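PDB 3EGE: putative methyltransferase from antibiotic biosynthesis pathway from Anabaena variabilis ATCC 29413, which probably transfers a methyl group from S-adenosylmethionine to an as yet unidentified acceptor. Local coordinates for residues Val98-His106 with Thr125-Ile133; Leu187-Arg195 with Ile242-Tyr252. All coordinates share one frame; numbering follows the deposited sequence.

Contact 1. Residues Val98-His106 with Thr125-Ile133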
# COMPACT_ATOMS: atom_id res chain seq x y z
N VAL A 98 -11.36 -3.12 -10.01
CA VAL A 98 -10.63 -3.89 -9.04
C VAL A 98 -9.46 -3.07 -8.54
O VAL A 98 -8.76 -2.43 -9.35
CB VAL A 98 -10.10 -5.21 -9.66
CG1 VAL A 98 -9.31 -6.04 -8.63
CG2 VAL A 98 -11.24 -6.05 -10.29
N ILE A 99 -9.23 -3.09 -7.23
CA ILE A 99 -8.08 -2.43 -6.61
C ILE A 99 -7.31 -3.35 -5.65
O ILE A 99 -7.87 -4.29 -5.08
CB ILE A 99 -8.49 -1.09 -5.87
CG1 ILE A 99 -9.21 -1.36 -4.53
CG2 ILE A 99 -9.34 -0.20 -6.77
CD1 ILE A 99 -9.41 -0.14 -3.72
N SER A 100 -6.02 -3.08 -5.49
CA SER A 100 -5.21 -3.69 -4.42
C SER A 100 -4.20 -2.63 -3.98
O SER A 100 -3.28 -2.27 -4.75
CB SER A 100 -4.53 -5.01 -4.81
OG SER A 100 -4.14 -5.68 -3.63
N ILE A 101 -4.42 -2.10 -2.78
CA ILE A 101 -3.65 -0.99 -2.23
C ILE A 101 -2.60 -1.51 -1.24
O ILE A 101 -2.94 -1.91 -0.13
CB ILE A 101 -4.60 0.07 -1.58
CG1 ILE A 101 -5.76 0.45 -2.57
CG2 ILE A 101 -3.77 1.27 -1.03
CD1 ILE A 101 -5.33 0.78 -4.11
N LEU A 102 -1.34 -1.52 -1.69
CA LEU A 102 -0.19 -2.01 -0.90
C LEU A 102 -0.46 -3.38 -0.25
O LEU A 102 -0.31 -3.55 0.96
CB LEU A 102 0.28 -0.95 0.12
CG LEU A 102 0.81 0.39 -0.43
CD1 LEU A 102 1.02 1.34 0.75
CD2 LEU A 102 2.11 0.23 -1.26
N ALA A 103 -0.88 -4.32 -1.10
CA ALA A 103 -1.24 -5.68 -0.69
C ALA A 103 -0.66 -6.81 -1.53
O ALA A 103 -0.35 -7.84 -0.96
CB ALA A 103 -2.77 -5.81 -0.67
N ILE A 104 -0.50 -6.62 -2.85
CA ILE A 104 -0.09 -7.71 -3.78
C ILE A 104 1.21 -8.44 -3.43
O ILE A 104 1.39 -9.59 -3.82
CB ILE A 104 -0.09 -7.28 -5.32
CG1 ILE A 104 1.02 -6.26 -5.68
CG2 ILE A 104 -1.44 -6.72 -5.72
CD1 ILE A 104 1.22 -6.05 -7.25
N HIS A 105 2.10 -7.73 -2.74
CA HIS A 105 3.34 -8.31 -2.19
C HIS A 105 3.13 -9.35 -1.12
O HIS A 105 4.04 -10.12 -0.86
CB HIS A 105 4.33 -7.24 -1.72
CG HIS A 105 3.86 -6.41 -0.58
ND1 HIS A 105 2.86 -5.46 -0.71
CD2 HIS A 105 4.31 -6.31 0.70
CE1 HIS A 105 2.69 -4.86 0.46
NE2 HIS A 105 3.56 -5.35 1.32
N HIS A 106 1.93 -9.37 -0.52
CA HIS A 106 1.54 -10.39 0.43
C HIS A 106 0.87 -11.61 -0.22
O HIS A 106 0.60 -12.57 0.49
CB HIS A 106 0.59 -9.81 1.48
CG HIS A 106 1.16 -8.69 2.28
ND1 HIS A 106 2.37 -8.78 2.92
CD2 HIS A 106 0.66 -7.47 2.59
CE1 HIS A 106 2.62 -7.65 3.56
NE2 HIS A 106 1.58 -6.84 3.38
N THR A 125 -11.15 -0.74 -14.86
CA THR A 125 -9.72 -0.88 -14.74
C THR A 125 -9.28 -1.49 -13.41
O THR A 125 -9.99 -1.43 -12.39
CB THR A 125 -9.02 0.51 -14.98
OG1 THR A 125 -9.17 1.34 -13.83
CG2 THR A 125 -9.60 1.25 -16.22
N ILE A 126 -8.10 -2.12 -13.48
CA ILE A 126 -7.41 -2.71 -12.35
C ILE A 126 -6.40 -1.61 -11.94
O ILE A 126 -5.65 -1.13 -12.78
CB ILE A 126 -6.73 -4.05 -12.74
CG1 ILE A 126 -7.79 -5.10 -13.16
CG2 ILE A 126 -5.92 -4.58 -11.57
CD1 ILE A 126 -7.22 -6.44 -13.65
N VAL A 127 -6.47 -1.18 -10.68
CA VAL A 127 -5.59 -0.16 -10.12
C VAL A 127 -4.82 -0.78 -8.93
O VAL A 127 -5.42 -1.11 -7.92
CB VAL A 127 -6.41 1.08 -9.63
CG1 VAL A 127 -5.46 2.19 -9.05
CG2 VAL A 127 -7.28 1.64 -10.77
N LEU A 128 -3.51 -0.93 -9.07
CA LEU A 128 -2.65 -1.50 -8.01
C LEU A 128 -1.71 -0.42 -7.48
O LEU A 128 -1.01 0.18 -8.26
CB LEU A 128 -1.81 -2.67 -8.58
CG LEU A 128 -2.57 -3.78 -9.34
CD1 LEU A 128 -1.59 -4.88 -9.84
CD2 LEU A 128 -3.67 -4.40 -8.49
N LEU A 129 -1.74 -0.13 -6.17
CA LEU A 129 -0.74 0.73 -5.53
C LEU A 129 0.26 -0.28 -4.99
O LEU A 129 -0.06 -1.08 -4.11
CB LEU A 129 -1.25 1.63 -4.40
CG LEU A 129 -0.17 2.54 -3.75
CD1 LEU A 129 0.58 3.42 -4.79
CD2 LEU A 129 -0.74 3.42 -2.64
N THR A 130 1.47 -0.24 -5.56
CA THR A 130 2.54 -1.17 -5.27
C THR A 130 3.86 -0.40 -5.18
O THR A 130 3.86 0.83 -5.06
CB THR A 130 2.56 -2.30 -6.36
OG1 THR A 130 3.52 -3.31 -6.03
CG2 THR A 130 2.83 -1.74 -7.76
N PHE A 131 4.97 -1.11 -5.21
CA PHE A 131 6.27 -0.52 -5.09
C PHE A 131 7.40 -1.37 -5.67
O PHE A 131 7.26 -2.59 -5.90
CB PHE A 131 6.58 -0.29 -3.58
CG PHE A 131 6.70 -1.58 -2.79
CD1 PHE A 131 5.56 -2.20 -2.29
CD2 PHE A 131 7.92 -2.20 -2.62
CE1 PHE A 131 5.64 -3.42 -1.60
CE2 PHE A 131 8.02 -3.41 -1.93
CZ PHE A 131 6.88 -4.02 -1.42
N ASP A 132 8.53 -0.69 -5.85
CA ASP A 132 9.81 -1.28 -6.15
C ASP A 132 10.90 -0.42 -5.45
O ASP A 132 11.26 0.67 -5.92
CB ASP A 132 10.02 -1.38 -7.64
CG ASP A 132 11.29 -2.12 -7.99
OD1 ASP A 132 12.09 -2.44 -7.07
OD2 ASP A 132 11.46 -2.38 -9.19
N ILE A 133 11.44 -0.94 -4.36
CA ILE A 133 12.49 -0.27 -3.57
C ILE A 133 13.77 0.04 -4.42
O ILE A 133 14.47 1.02 -4.16
CB ILE A 133 12.85 -1.09 -2.28
CG1 ILE A 133 13.47 -0.19 -1.20
CG2 ILE A 133 13.78 -2.27 -2.62
CD1 ILE A 133 12.59 0.84 -0.65
O HOH W 1 -0.91 -3.66 -4.07
O HOH W 2 2.23 -3.83 -3.06
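Thr125 opens the pairing of two parallel strands by accepting, through its carbonyl O, the N-H of Val98. Ile126 then lies beside Val98, its CG1 meeting Val98 CB, and both side chains pack on Met117 of helix 110-120. Val127 is bonded at both ends, its N donating to Val98 O at 2.9 Å and its O receiving Ser100 N; its side chain faces the other way, with Ile99, toward helix 20-30. At Leu128 the two methyls divide their work: CD2 lies 3.8 Å from Ser100 CB, while CD1 meets Ile104 CD1, the two side chains running roughly perpendicular.

Strands 97-101 and 126-131, joined through helix 110-120, form a classical beta-alpha-beta crossover unit of the Rossmann-like methyltransferase fold, and their short axes are only 2° from parallel.

Leu129 carries the largest share of the surface buried here. With CG anti to the backbone N (chi1 -180°), it runs alongside Leu102, and its CD2 touches both Leu102 CG and Ile101 CG2, the latter at 4.0 Å. Its N binds Ser100 O, and its O takes Leu102 N at 2.8 Å. A water completes this end of the strand pair, donating to Ser100 O and Leu129 O and accepting from Ala103 N, so the chain remains tied as it turns out of the sheet. Thr130 OG1 lies 3.8 Å from Ile104 CD1 in plain packing; the hydroxyl's hydrogen bond is to Gln161 OE1. At Phe131 the first torsion swings the ring across to His105, and it presents its edge to a face of the imidazole. In this T-shaped pair the planes stand at 79°, with Phe131 CE1 3.6 Å from His105 ND1.

Contact 2. Residues Leu187-Arg195 with Ile242-Tyr252; sequences LFAAAAWRR and IHHLQEIDIGY
Trp193 has its CG between the backbone N and the carbonyl carbon (chi1 63°), which turns the indole toward 242-252, whereas Arg194 bends at chi3 (78°) to bring its guanidinium round to the chain at His243-Gln246. Ile248 CG2 sits over the middle of the indole, 3.4 Å from the centroid of the five-membered ring, a CH-pi contact almost along the ring normal. Arg194 CB lies over the opposite face, near its rim. Ile242 CG1 reaches Trp193 CE3 at 3.7 Å, and Leu245 CB meets the far end of the six-membered ring at CH2.

Arg194 NH1 donates to Leu245 O at 3.2 Å; the bond is nearly straight and lies in the guanidinium plane, although it meets the carbonyl from above its plane. A weak bond, poorly angled at the hydrogen, goes from NH1 to Gln246 OE1, whose amide stands almost perpendicular to the guanidinium. The His243 ring has Arg194 CZ over one face, and a water joins Arg194 O to His243 ND1.

At the other end Ile250 CD1 presses on Ala190 CB, and Phe188 CE1 approaches Tyr252 CZ at 3.5 Å, the rings meeting obliquely. The loop between strand 172-181 and helix 202-206 thus packs along the 3-10 turn at 242-244, the edge strand 247-248 and the start of strand 252-258, with Leu180 of strand 172-181 against Trp193 and Ile250.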
# COMPACT_ATOMS: atom_id res chain seq x y z
N LEU A 187 0.39 6.16 7.89
CA LEU A 187 1.76 5.95 8.34
C LEU A 187 2.27 4.55 8.04
O LEU A 187 2.56 3.77 8.95
CB LEU A 187 1.93 6.33 9.83
CG LEU A 187 1.55 7.78 10.23
CD1 LEU A 187 1.85 8.04 11.74
CD2 LEU A 187 2.25 8.82 9.33
N PHE A 188 2.36 4.27 6.74
CA PHE A 188 3.03 3.07 6.26
C PHE A 188 4.57 3.32 6.35
O PHE A 188 5.02 4.44 6.64
CB PHE A 188 2.55 2.61 4.87
CG PHE A 188 2.53 3.66 3.82
CD1 PHE A 188 3.68 3.98 3.11
CD2 PHE A 188 1.32 4.29 3.48
CE1 PHE A 188 3.64 4.97 2.07
CE2 PHE A 188 1.27 5.26 2.46
CZ PHE A 188 2.43 5.60 1.75
N ALA A 189 5.33 2.26 6.12
CA ALA A 189 6.79 2.21 6.36
C ALA A 189 7.61 3.51 6.14
O ALA A 189 8.16 4.04 7.12
CB ALA A 189 7.39 1.01 5.60
N ALA A 190 7.64 4.03 4.91
CA ALA A 190 8.42 5.25 4.59
C ALA A 190 7.62 6.58 4.63
O ALA A 190 8.16 7.62 4.24
CB ALA A 190 9.10 5.10 3.22
N ALA A 191 6.39 6.55 5.13
CA ALA A 191 5.53 7.73 5.14
C ALA A 191 6.03 8.85 6.08
O ALA A 191 5.83 10.03 5.75
CB ALA A 191 4.07 7.34 5.44
N ALA A 192 6.70 8.51 7.19
CA ALA A 192 7.26 9.53 8.10
C ALA A 192 8.73 9.93 7.70
O ALA A 192 9.55 10.33 8.56
CB ALA A 192 7.19 9.06 9.54
N TRP A 193 9.02 9.89 6.39
CA TRP A 193 10.33 10.29 5.84
C TRP A 193 10.82 11.71 6.18
O TRP A 193 11.99 11.96 6.11
CB TRP A 193 10.37 10.15 4.31
CG TRP A 193 9.42 11.02 3.55
CD1 TRP A 193 8.16 10.71 3.17
CD2 TRP A 193 9.68 12.34 3.05
NE1 TRP A 193 7.61 11.73 2.44
CE2 TRP A 193 8.52 12.75 2.34
CE3 TRP A 193 10.79 13.20 3.09
CZ2 TRP A 193 8.41 14.00 1.73
CZ3 TRP A 193 10.68 14.45 2.46
CH2 TRP A 193 9.51 14.84 1.80
N ARG A 194 9.91 12.63 6.48
CA ARG A 194 10.31 13.99 6.87
C ARG A 194 10.00 14.26 8.34
O ARG A 194 10.20 15.38 8.80
CB ARG A 194 9.63 15.02 5.95
CG ARG A 194 10.58 16.15 5.52
CD ARG A 194 9.82 17.21 4.73
NE ARG A 194 9.07 18.07 5.64
CZ ARG A 194 8.41 19.18 5.30
NH1 ARG A 194 8.34 19.59 4.04
NH2 ARG A 194 7.79 19.88 6.25
N ARG A 195 9.58 13.22 9.07
CA ARG A 195 9.18 13.30 10.48
C ARG A 195 9.86 12.15 11.25
O ARG A 195 9.17 11.27 11.79
CB ARG A 195 7.66 13.20 10.56
CG ARG A 195 6.92 14.38 9.94
CD ARG A 195 5.42 14.12 9.82
NE ARG A 195 5.10 13.17 8.75
CZ ARG A 195 3.89 12.67 8.49
NH1 ARG A 195 2.83 12.96 9.23
NH2 ARG A 195 3.74 11.83 7.47
N ILE A 242 16.73 17.01 3.65
CA ILE A 242 15.46 16.35 3.31
C ILE A 242 14.23 17.17 3.78
O ILE A 242 13.16 17.07 3.18
CB ILE A 242 15.43 14.88 3.86
CG1 ILE A 242 14.44 14.01 3.08
CG2 ILE A 242 15.17 14.86 5.37
CD1 ILE A 242 14.46 12.53 3.47
N HIS A 243 14.40 17.97 4.84
CA HIS A 243 13.32 18.83 5.37
C HIS A 243 12.79 19.87 4.36
O HIS A 243 11.63 20.29 4.47
CB HIS A 243 13.73 19.53 6.68
CG HIS A 243 12.59 20.24 7.35
ND1 HIS A 243 11.63 19.57 8.09
CD2 HIS A 243 12.23 21.54 7.34
CE1 HIS A 243 10.73 20.45 8.52
NE2 HIS A 243 11.07 21.65 8.08
N HIS A 244 13.62 20.27 3.39
CA HIS A 244 13.22 21.25 2.39
C HIS A 244 12.37 20.67 1.27
O HIS A 244 11.77 21.44 0.52
CB HIS A 244 14.44 21.98 1.79
CG HIS A 244 15.42 22.46 2.81
ND1 HIS A 244 15.06 23.30 3.85
CD2 HIS A 244 16.74 22.21 2.96
CE1 HIS A 244 16.13 23.54 4.60
NE2 HIS A 244 17.16 22.90 4.08
N LEU A 245 12.31 19.35 1.13
CA LEU A 245 11.51 18.69 0.09
C LEU A 245 10.05 18.59 0.47
O LEU A 245 9.75 18.18 1.58
CB LEU A 245 12.01 17.27 -0.16
CG LEU A 245 13.43 17.06 -0.66
CD1 LEU A 245 13.69 15.56 -0.79
CD2 LEU A 245 13.68 17.79 -1.98
N GLN A 246 9.14 18.95 -0.43
CA GLN A 246 7.69 18.78 -0.17
C GLN A 246 7.22 17.35 -0.48
O GLN A 246 6.21 16.92 0.08
CB GLN A 246 6.84 19.85 -0.89
CG GLN A 246 7.25 21.31 -0.55
CD GLN A 246 7.51 21.59 0.96
OE1 GLN A 246 6.72 21.21 1.84
NE2 GLN A 246 8.61 22.29 1.25
N GLU A 247 7.95 16.66 -1.36
CA GLU A 247 7.69 15.25 -1.68
C GLU A 247 8.95 14.51 -2.13
O GLU A 247 9.91 15.12 -2.59
CB GLU A 247 6.59 15.10 -2.72
CG GLU A 247 6.88 15.70 -4.08
CD GLU A 247 5.66 15.75 -5.00
OE1 GLU A 247 4.57 15.19 -4.65
OE2 GLU A 247 5.82 16.36 -6.08
N ILE A 248 8.90 13.19 -2.01
CA ILE A 248 10.03 12.31 -2.32
C ILE A 248 9.58 10.99 -2.98
O ILE A 248 8.47 10.52 -2.72
CB ILE A 248 10.83 11.99 -1.01
CG1 ILE A 248 12.26 11.54 -1.34
CG2 ILE A 248 10.11 10.97 -0.13
CD1 ILE A 248 13.16 11.40 -0.11
N ASP A 249 10.44 10.42 -3.82
CA ASP A 249 10.17 9.16 -4.48
C ASP A 249 10.84 8.03 -3.70
O ASP A 249 12.05 7.91 -3.73
CB ASP A 249 10.65 9.13 -5.94
CG ASP A 249 10.18 7.87 -6.69
OD1 ASP A 249 9.46 7.01 -6.13
OD2 ASP A 249 10.51 7.72 -7.86
N ILE A 250 10.02 7.19 -3.08
CA ILE A 250 10.50 6.02 -2.34
C ILE A 250 10.06 4.72 -3.06
O ILE A 250 9.95 3.66 -2.45
CB ILE A 250 10.07 6.08 -0.85
CG1 ILE A 250 10.34 7.49 -0.28
CG2 ILE A 250 10.87 5.05 0.02
CD1 ILE A 250 9.86 7.68 1.15
N GLY A 251 9.90 4.82 -4.38
CA GLY A 251 9.56 3.70 -5.22
C GLY A 251 8.11 3.25 -5.24
O GLY A 251 7.83 2.18 -5.77
N TYR A 252 7.18 4.05 -4.69
CA TYR A 252 5.76 3.71 -4.75
C TYR A 252 5.24 4.03 -6.14
O TYR A 252 5.54 5.11 -6.71
CB TYR A 252 4.95 4.42 -3.67
CG TYR A 252 5.29 3.95 -2.28
CD1 TYR A 252 6.36 4.56 -1.56
CD2 TYR A 252 4.60 2.91 -1.68
CE1 TYR A 252 6.71 4.14 -0.25
CE2 TYR A 252 4.92 2.46 -0.35
CZ TYR A 252 5.99 3.09 0.36
OH TYR A 252 6.36 2.69 1.64
O HOH W 3 12.66 17.10 8.66
O HOH W 4 6.09 22.20 4.49

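Overall arrangement
Burial separates the two contacts: contact 1 is an inner part of the fold, its centre about 6 Å from the centre of the chain, whereas contact 2, with its centre about 14 Å from that point, grades from buried residues to exposed ones. Both reach the same mixed sheet, contact 1 through adjacent parallel strands, contact 2 through the edge strand 247-248 and Tyr252 at the start of strand 252-258. Backbone hydrogen bonds with aliphatic layers on both sides dominate the first; side chains, an indole and a guanidinium, do most of the work in the second. They meet where Leu102 CD2 packs on Tyr252 CD2 and Asp132 N probably hydrogen-bonds Gly251 O.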